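Side-chain contacts in zinc transport protein ZntB (Vibrio parahaemolyticus RIMD 2210633, PDB 3CK6), which probably acts as a zinc:proton symporter for zinc uptake across the inner membrane, its cytoplasmic domain forming a funnel-shaped homopentamer: residues 68-71 / 77-80; 188-193 / 217-222; 203-206 / 211-214. The protein carries 1 engineered substitution. One frame throughout, in Å; residues are numbered along the deposited sequence.

Contact 1 of 3, residues 68-71 / 77-80; sequences SFHP and FMLI
F69 presents ring atom CE1 to one face of the F77 ring, 3.5 Å from F77 CG and displaced toward the rim, while the backbone N of L79 lies in plane at the edge of the F77 ring. The two phenyl planes are inclined by 45°, neither stacked nor edge-to-face, and L79 CD1 meets the edge of the F69 ring. This is the antiparallel beta hairpin at the 68-71 end of the mixed cytoplasmic sheet. F69 and F77 meet diagonally across it: the F69 ring swings away from its own backbone N, and that of F77 is held between its N and carbonyl carbon (chi1 66°). F69, F77 and L79 share the sheet face that rests on helix 173-199.

On the other face lie S68, H70, M78 and I80. The side chains of H70 and M78, the latter a selenomethionine, run side by side, CB to CB 4.0 Å, and M78 O comes to the edge of the H70 imidazole. M78 continues onto helix 54-60, whereas H70 also meets the ring of F214 of a neighbouring subunit.

The strands are joined by two hydrogen-bonded pairs. H70 N reaches M78 O at 2.8 Å and M78 N reaches H70 O at 2.9 Å; two residues along, beyond the non-hydrogen-bonded pair F69/L79, S68 and I80 exchange a second set. S68 OG bonds to the carbonyl oxygen of R66, and it also accepts a hydrogen bond from H70 NE2 at 2.9 Å, sitting 31° out of the imidazole plane.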
loop_
_atom_site.group_PDB
_atom_site.type_symbol
_atom_site.label_atom_id
_atom_site.label_comp_id
_atom_site.label_asym_id
_atom_site.label_seq_id
_atom_site.Cartn_x
_atom_site.Cartn_y
_atom_site.Cartn_z
ATOM N N SER E 68 -2.592 -4.762 20.354
ATOM C CA SER E 68 -1.654 -3.672 20.248
ATOM C C SER E 68 -0.538 -3.821 21.263
ATOM O O SER E 68 -0.662 -4.535 22.273
ATOM C CB SER E 68 -2.355 -2.320 20.464
ATOM O OG SER E 68 -3.251 -2.384 21.567
ATOM N N PHE E 69 0.529 -3.095 20.999
ATOM C CA PHE E 69 1.663 -3.029 21.892
ATOM C C PHE E 69 1.900 -1.564 22.256
ATOM O O PHE E 69 1.863 -0.688 21.391
ATOM C CB PHE E 69 2.906 -3.633 21.229
ATOM C CG PHE E 69 4.194 -3.397 22.018
ATOM C CD1 PHE E 69 4.548 -4.244 23.083
ATOM C CD2 PHE E 69 5.017 -2.336 21.708
ATOM C CE1 PHE E 69 5.710 -4.028 23.833
ATOM C CE2 PHE E 69 6.197 -2.107 22.455
ATOM C CZ PHE E 69 6.539 -2.964 23.521
ATOM N N HIS E 70 2.162 -1.315 23.537
ATOM C CA HIS E 70 2.288 0.032 24.065
ATOM C C HIS E 70 3.541 0.060 24.933
ATOM O O HIS E 70 3.516 -0.452 26.046
ATOM C CB HIS E 70 1.079 0.369 24.945
ATOM C CG HIS E 70 -0.243 0.259 24.239
ATOM N ND1 HIS E 70 -0.825 1.323 23.586
ATOM C CD2 HIS E 70 -1.095 -0.784 24.091
ATOM C CE1 HIS E 70 -1.975 0.940 23.051
ATOM N NE2 HIS E 70 -2.161 -0.336 23.339
ATOM N N PRO E 71 4.621 0.672 24.439
ATOM C CA PRO E 71 5.768 0.846 25.336
ATOM C C PRO E 71 5.474 1.931 26.370
ATOM O O PRO E 71 5.021 3.023 26.000
ATOM C CB PRO E 71 6.896 1.285 24.396
ATOM C CG PRO E 71 6.226 1.844 23.205
ATOM C CD PRO E 71 4.854 1.231 23.094
ATOM N N PHE E 77 5.585 -2.212 29.672
ATOM C CA PHE E 77 4.752 -2.137 28.476
ATOM C C PHE E 77 3.395 -2.746 28.712
ATOM O O PHE E 77 3.174 -3.442 29.721
ATOM C CB PHE E 77 5.449 -2.773 27.244
ATOM C CG PHE E 77 5.678 -4.267 27.334
ATOM C CD1 PHE E 77 4.625 -5.177 27.152
ATOM C CD2 PHE E 77 6.971 -4.766 27.510
ATOM C CE1 PHE E 77 4.855 -6.581 27.198
ATOM C CE2 PHE E 77 7.211 -6.160 27.551
ATOM C CZ PHE E 77 6.171 -7.065 27.402
HETATM N N MSE E 78 2.484 -2.469 27.780
HETATM C CA MSE E 78 1.204 -3.186 27.711
HETATM C C MSE E 78 1.140 -3.917 26.400
HETATM O O MSE E 78 1.457 -3.339 25.364
HETATM C CB MSE E 78 0.016 -2.228 27.788
HETATM C CG MSE E 78 -1.376 -2.926 27.785
HETATM SE SE MSE E 78 -2.804 -1.565 27.964
HETATM C CE MSE E 78 -2.322 -0.861 29.623
ATOM N N LEU E 79 0.694 -5.168 26.453
ATOM C CA LEU E 79 0.425 -5.967 25.267
ATOM C C LEU E 79 -0.994 -6.528 25.318
ATOM O O LEU E 79 -1.390 -7.220 26.263
ATOM C CB LEU E 79 1.414 -7.133 25.151
ATOM C CG LEU E 79 1.296 -8.019 23.917
ATOM C CD1 LEU E 79 1.633 -7.250 22.624
ATOM C CD2 LEU E 79 2.210 -9.226 24.089
ATOM N N ILE E 80 -1.748 -6.229 24.275
ATOM C CA ILE E 80 -3.111 -6.707 24.162
ATOM C C ILE E 80 -3.215 -7.675 23.016
ATOM O O ILE E 80 -2.735 -7.374 21.925
ATOM C CB ILE E 80 -4.099 -5.504 23.996
ATOM C CG1 ILE E 80 -4.009 -4.614 25.246
ATOM C CG2 ILE E 80 -5.538 -6.012 23.710
ATOM C CD1 ILE E 80 -4.696 -3.236 25.140
#

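Contact 2 of 3, residues 188-193 / 217-222; sequences RPQQYA and NNITRI
Q191 CG and I219 CG1 are both anti to their backbone N, and this brings the two side chains into contact. In I219 (chi1 -175°) CG1 is thereby thrust at the facing helix, 3.8 Å from Q191 N, and CD1 carries on to Q190 CG at 4.0 Å. CG2, the other branch, also faces Q191 and rests 3.9 Å from its CA, so the two branches of I219 straddle that CA. Q191 remains extended past CG (chi2 -175°), which lays its amide across T220: OE1 comes to 3.5 Å from T220 CA, and CD to 3.6 Å from T220 OG1. At these distances the contacts are packing only; T220 OG1 has its hydrogen bond with H216 O in its own helix. Q190 bends away at chi2, offering its CB and CG methylenes to I219 CD1 while OE1 takes a hydrogen bond from R82 N.

The segments are antiparallel, with axes 9.2 Å apart and a crossing angle of -160°. P189, which has no N-H to give, marks a kink in the first helix.

I219 is also covered by I187 and I194 of helix 173-199 and by N146 of helix 134-161. Beyond it R221 forms a salt bridge with D150 of helix 134-161, and N217 reaches R66 of another subunit, so that helix 209-246 lies between two helices of its own chain and the next protomer of the pentamer.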
loop_
_atom_site.group_PDB
_atom_site.type_symbol
_atom_site.label_atom_id
_atom_site.label_comp_id
_atom_site.label_asym_id
_atom_site.label_seq_id
_atom_site.Cartn_x
_atom_site.Cartn_y
_atom_site.Cartn_z
ATOM N N ARG E 188 -5.131 -9.498 12.083
ATOM C CA ARG E 188 -4.265 -8.512 11.433
ATOM C C ARG E 188 -3.532 -7.600 12.463
ATOM O O ARG E 188 -2.292 -7.569 12.488
ATOM C CB ARG E 188 -5.066 -7.723 10.385
ATOM C CG ARG E 188 -4.228 -6.882 9.432
ATOM C CD ARG E 188 -4.934 -6.759 8.070
ATOM N NE ARG E 188 -4.017 -7.059 6.960
ATOM C CZ ARG E 188 -3.855 -8.263 6.407
ATOM N NH1 ARG E 188 -2.981 -8.417 5.415
ATOM N NH2 ARG E 188 -4.557 -9.317 6.835
ATOM N N PRO E 189 -4.280 -6.884 13.349
ATOM C CA PRO E 189 -3.608 -6.131 14.438
ATOM C C PRO E 189 -2.679 -6.954 15.341
ATOM O O PRO E 189 -1.663 -6.419 15.812
ATOM C CB PRO E 189 -4.779 -5.623 15.292
ATOM C CG PRO E 189 -5.920 -5.604 14.424
ATOM C CD PRO E 189 -5.742 -6.676 13.374
ATOM N N GLN E 190 -3.025 -8.220 15.598
ATOM C CA GLN E 190 -2.199 -9.106 16.434
ATOM C C GLN E 190 -0.823 -9.290 15.826
ATOM O O GLN E 190 0.185 -9.327 16.537
ATOM C CB GLN E 190 -2.866 -10.475 16.576
ATOM C CG GLN E 190 -2.262 -11.406 17.653
ATOM C CD GLN E 190 -3.332 -11.844 18.653
ATOM O OE1 GLN E 190 -4.176 -11.031 19.035
ATOM N NE2 GLN E 190 -3.336 -13.129 19.041
ATOM N N GLN E 191 -0.783 -9.436 14.510
ATOM C CA GLN E 191 0.494 -9.523 13.797
ATOM C C GLN E 191 1.353 -8.283 14.055
ATOM O O GLN E 191 2.542 -8.404 14.342
ATOM C CB GLN E 191 0.264 -9.719 12.294
ATOM C CG GLN E 191 1.570 -10.007 11.510
ATOM C CD GLN E 191 1.334 -10.069 10.010
ATOM O OE1 GLN E 191 0.400 -10.706 9.540
ATOM N NE2 GLN E 191 2.167 -9.378 9.260
ATOM N N TYR E 192 0.752 -7.101 13.929
ATOM C CA TYR E 192 1.468 -5.861 14.153
ATOM C C TYR E 192 1.890 -5.668 15.619
ATOM O O TYR E 192 2.952 -5.113 15.864
ATOM C CB TYR E 192 0.714 -4.646 13.618
ATOM C CG TYR E 192 0.237 -4.786 12.176
ATOM C CD1 TYR E 192 -1.046 -4.363 11.814
ATOM C CD2 TYR E 192 1.047 -5.372 11.189
ATOM C CE1 TYR E 192 -1.508 -4.494 10.503
ATOM C CE2 TYR E 192 0.583 -5.516 9.857
ATOM C CZ TYR E 192 -0.695 -5.067 9.538
ATOM O OH TYR E 192 -1.190 -5.188 8.250
ATOM N N ALA E 193 1.064 -6.132 16.565
ATOM C CA ALA E 193 1.347 -6.049 17.999
ATOM C C ALA E 193 2.591 -6.880 18.332
ATOM O O ALA E 193 3.497 -6.416 19.038
ATOM C CB ALA E 193 0.140 -6.520 18.829
ATOM N N ASN E 217 6.387 -15.209 12.705
ATOM C CA ASN E 217 6.198 -15.950 11.458
ATOM C C ASN E 217 4.881 -16.743 11.489
ATOM O O ASN E 217 4.145 -16.781 10.496
ATOM C CB ASN E 217 7.365 -16.876 11.159
ATOM C CG ASN E 217 7.389 -17.323 9.693
ATOM O OD1 ASN E 217 7.276 -16.499 8.787
ATOM N ND2 ASN E 217 7.541 -18.625 9.462
ATOM N N ASN E 218 4.590 -17.371 12.626
ATOM C CA ASN E 218 3.305 -18.078 12.778
ATOM C C ASN E 218 2.056 -17.209 12.634
ATOM O O ASN E 218 1.089 -17.629 11.993
ATOM C CB ASN E 218 3.262 -18.882 14.083
ATOM C CG ASN E 218 4.173 -20.105 14.033
ATOM O OD1 ASN E 218 4.455 -20.608 12.959
ATOM N ND2 ASN E 218 4.671 -20.553 15.189
ATOM N N ILE E 219 2.047 -16.028 13.252
ATOM C CA ILE E 219 0.867 -15.137 13.133
ATOM C C ILE E 219 0.748 -14.615 11.684
ATOM O O ILE E 219 -0.342 -14.524 11.160
ATOM C CB ILE E 219 0.834 -13.984 14.179
ATOM C CG1 ILE E 219 -0.482 -13.168 14.077
ATOM C CG2 ILE E 219 2.025 -13.078 14.044
ATOM C CD1 ILE E 219 -1.691 -13.918 14.621
ATOM N N THR E 220 1.892 -14.340 11.044
ATOM C CA THR E 220 1.915 -13.915 9.637
ATOM C C THR E 220 1.320 -15.015 8.763
ATOM O O THR E 220 0.446 -14.738 7.941
ATOM C CB THR E 220 3.343 -13.574 9.183
ATOM O OG1 THR E 220 3.862 -12.565 10.047
ATOM C CG2 THR E 220 3.375 -13.065 7.726
ATOM N N ARG E 221 1.769 -16.257 8.974
ATOM C CA ARG E 221 1.186 -17.419 8.280
ATOM C C ARG E 221 -0.335 -17.498 8.473
ATOM O O ARG E 221 -1.081 -17.719 7.502
ATOM C CB ARG E 221 1.847 -18.731 8.709
ATOM C CG ARG E 221 1.086 -20.004 8.168
ATOM C CD ARG E 221 1.833 -21.292 8.649
ATOM N NE ARG E 221 1.915 -21.345 10.109
ATOM C CZ ARG E 221 0.885 -21.562 10.930
ATOM N NH1 ARG E 221 1.081 -21.568 12.242
ATOM N NH2 ARG E 221 -0.342 -21.766 10.455
ATOM N N ILE E 222 -0.794 -17.331 9.721
ATOM C CA ILE E 222 -2.239 -17.300 10.007
ATOM C C ILE E 222 -2.981 -16.272 9.147
ATOM O O ILE E 222 -3.991 -16.622 8.489
ATOM C CB ILE E 222 -2.529 -17.152 11.532
ATOM C CG1 ILE E 222 -2.020 -18.410 12.274
ATOM C CG2 ILE E 222 -4.033 -16.808 11.805
ATOM C CD1 ILE E 222 -2.081 -18.331 13.803
#

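Contact 3 of 3, residues 203-206 / 211-214; sequences ELVT and QYRF
V205 and Y212 form a CH-pi contact. The methyl CG2 of V205 stands almost squarely over the centre of the Y212 ring, 4.0 Å from its centroid and only 7° off the ring normal. That methyl is beside the backbone N of V205, because the other branch, CG1, is anti to it (chi1 168°). The backbone of V205 adds to the same cover, its CA lying 3.9 Å from Y212 CD1.

Close packing against a polar atom comes next. The carbonyl oxygen of L204 presses on the tyrosine, 3.0 Å from CE1 and 3.6 Å from CZ, approaching the ring obliquely. The phenol does not bond to it: Y212 OH is hydrogen-bonded to A135 O in helix 134-161, and this tie holds the far end of the ring while V205 sits on its face. The side chain of L204 passes the hydroxyl at greater range, CB to OH 4.3 Å.

At the margin, a charged group makes a looser contact. R213 brings NH2 to 4.4 Å from V205 CG1, an oblique touch, and the same nitrogen donates to P209 O, which ties the guanidinium to the start of its own helix.

V205 and Y212 also share L197 of helix 173-199 as a neighbour. The one-turn helix 203-206 sits in the connection of a helical hairpin of the CorA-family cytoplasmic domain, between antiparallel helices 173-199 and 209-246.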
loop_
_atom_site.group_PDB
_atom_site.type_symbol
_atom_site.label_atom_id
_atom_site.label_comp_id
_atom_site.label_asym_id
_atom_site.label_seq_id
_atom_site.Cartn_x
_atom_site.Cartn_y
_atom_site.Cartn_z
ATOM N N GLU E 203 13.698 -6.809 27.176
ATOM C CA GLU E 203 14.501 -7.892 27.753
ATOM C C GLU E 203 13.802 -9.264 27.631
ATOM O O GLU E 203 14.459 -10.299 27.449
ATOM C CB GLU E 203 14.879 -7.575 29.222
ATOM C CG GLU E 203 13.646 -7.305 30.132
ATOM C CD GLU E 203 13.948 -6.482 31.394
ATOM O OE1 GLU E 203 15.135 -6.265 31.732
ATOM O OE2 GLU E 203 12.975 -6.052 32.053
ATOM N N LEU E 204 12.472 -9.255 27.674
ATOM C CA LEU E 204 11.696 -10.465 27.482
ATOM C C LEU E 204 11.802 -11.012 26.060
ATOM O O LEU E 204 11.515 -12.186 25.842
ATOM C CB LEU E 204 10.206 -10.222 27.816
ATOM C CG LEU E 204 9.912 -9.723 29.238
ATOM C CD1 LEU E 204 8.409 -9.626 29.432
ATOM C CD2 LEU E 204 10.519 -10.629 30.306
ATOM N N VAL E 205 12.152 -10.156 25.103
ATOM C CA VAL E 205 12.291 -10.550 23.708
ATOM C C VAL E 205 13.762 -10.847 23.382
ATOM O O VAL E 205 14.076 -11.852 22.750
ATOM C CB VAL E 205 11.718 -9.465 22.758
ATOM C CG1 VAL E 205 12.128 -9.743 21.283
ATOM C CG2 VAL E 205 10.169 -9.374 22.894
ATOM N N THR E 206 14.669 -9.989 23.842
ATOM C CA THR E 206 16.088 -10.153 23.509
ATOM C C THR E 206 16.718 -11.412 24.112
ATOM O O THR E 206 17.721 -11.909 23.605
ATOM C CB THR E 206 16.927 -8.911 23.845
ATOM O OG1 THR E 206 16.941 -8.714 25.262
ATOM C CG2 THR E 206 16.366 -7.689 23.126
ATOM N N GLN E 211 12.974 -17.381 19.024
ATOM C CA GLN E 211 11.644 -17.880 19.392
ATOM C C GLN E 211 10.533 -16.853 19.104
ATOM O O GLN E 211 9.482 -17.198 18.543
ATOM C CB GLN E 211 11.591 -18.341 20.856
ATOM C CG GLN E 211 12.589 -19.444 21.208
ATOM C CD GLN E 211 13.853 -18.914 21.856
ATOM O OE1 GLN E 211 14.433 -17.925 21.401
ATOM N NE2 GLN E 211 14.306 -19.590 22.907
ATOM N N TYR E 212 10.757 -15.595 19.490
ATOM C CA TYR E 212 9.737 -14.569 19.244
ATOM C C TYR E 212 9.555 -14.346 17.728
ATOM O O TYR E 212 8.434 -14.143 17.274
ATOM C CB TYR E 212 10.019 -13.262 20.009
ATOM C CG TYR E 212 9.503 -13.252 21.447
ATOM C CD1 TYR E 212 10.304 -13.682 22.480
ATOM C CD2 TYR E 212 8.182 -12.816 21.771
ATOM C CE1 TYR E 212 9.850 -13.688 23.820
ATOM C CE2 TYR E 212 7.727 -12.816 23.144
ATOM C CZ TYR E 212 8.578 -13.264 24.144
ATOM O OH TYR E 212 8.218 -13.276 25.502
ATOM N N ARG E 213 10.639 -14.441 16.954
ATOM C CA ARG E 213 10.513 -14.385 15.490
ATOM C C ARG E 213 9.725 -15.527 14.843
ATOM O O ARG E 213 8.988 -15.275 13.899
ATOM C CB ARG E 213 11.851 -14.213 14.780
ATOM C CG ARG E 213 12.251 -12.758 14.588
ATOM C CD ARG E 213 13.377 -12.405 15.509
ATOM N NE ARG E 213 13.804 -11.010 15.409
ATOM C CZ ARG E 213 14.263 -10.307 16.444
ATOM N NH1 ARG E 213 14.657 -9.043 16.281
ATOM N NH2 ARG E 213 14.311 -10.866 17.651
ATOM N N PHE E 214 9.907 -16.757 15.339
ATOM C CA PHE E 214 9.046 -17.891 14.979
ATOM C C PHE E 214 7.561 -17.623 15.305
ATOM O O PHE E 214 6.678 -17.965 14.516
ATOM C CB PHE E 214 9.517 -19.184 15.667
ATOM C CG PHE E 214 10.959 -19.560 15.367
ATOM C CD1 PHE E 214 11.528 -19.297 14.132
ATOM C CD2 PHE E 214 11.737 -20.194 16.330
ATOM C CE1 PHE E 214 12.865 -19.638 13.864
ATOM C CE2 PHE E 214 13.071 -20.538 16.071
ATOM C CZ PHE E 214 13.630 -20.253 14.839
#

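Overall arrangement
Contacts 1 and 3 are largely buried, whereas contact 2 is only partly so. Contact 1 belongs to the sheet, and its backbone ladder has no counterpart in the other two, which rely on packing: isoleucine and the glutamine chains, with an amide laid on a threonine, in contact 2; a methyl and a carbonyl oxygen against an aromatic ring in contact 3. Contacts 2 and 3 both use helix 209-246, and contact 3 lies at the bend that leads into it from helix 173-199. That earlier helix joins the sheet to the bundle, since A193 touches S68, F69 and L79. F77 likewise meets L204, linking contacts 1 and 3. All three lie beside neighbouring subunits of the pentamer.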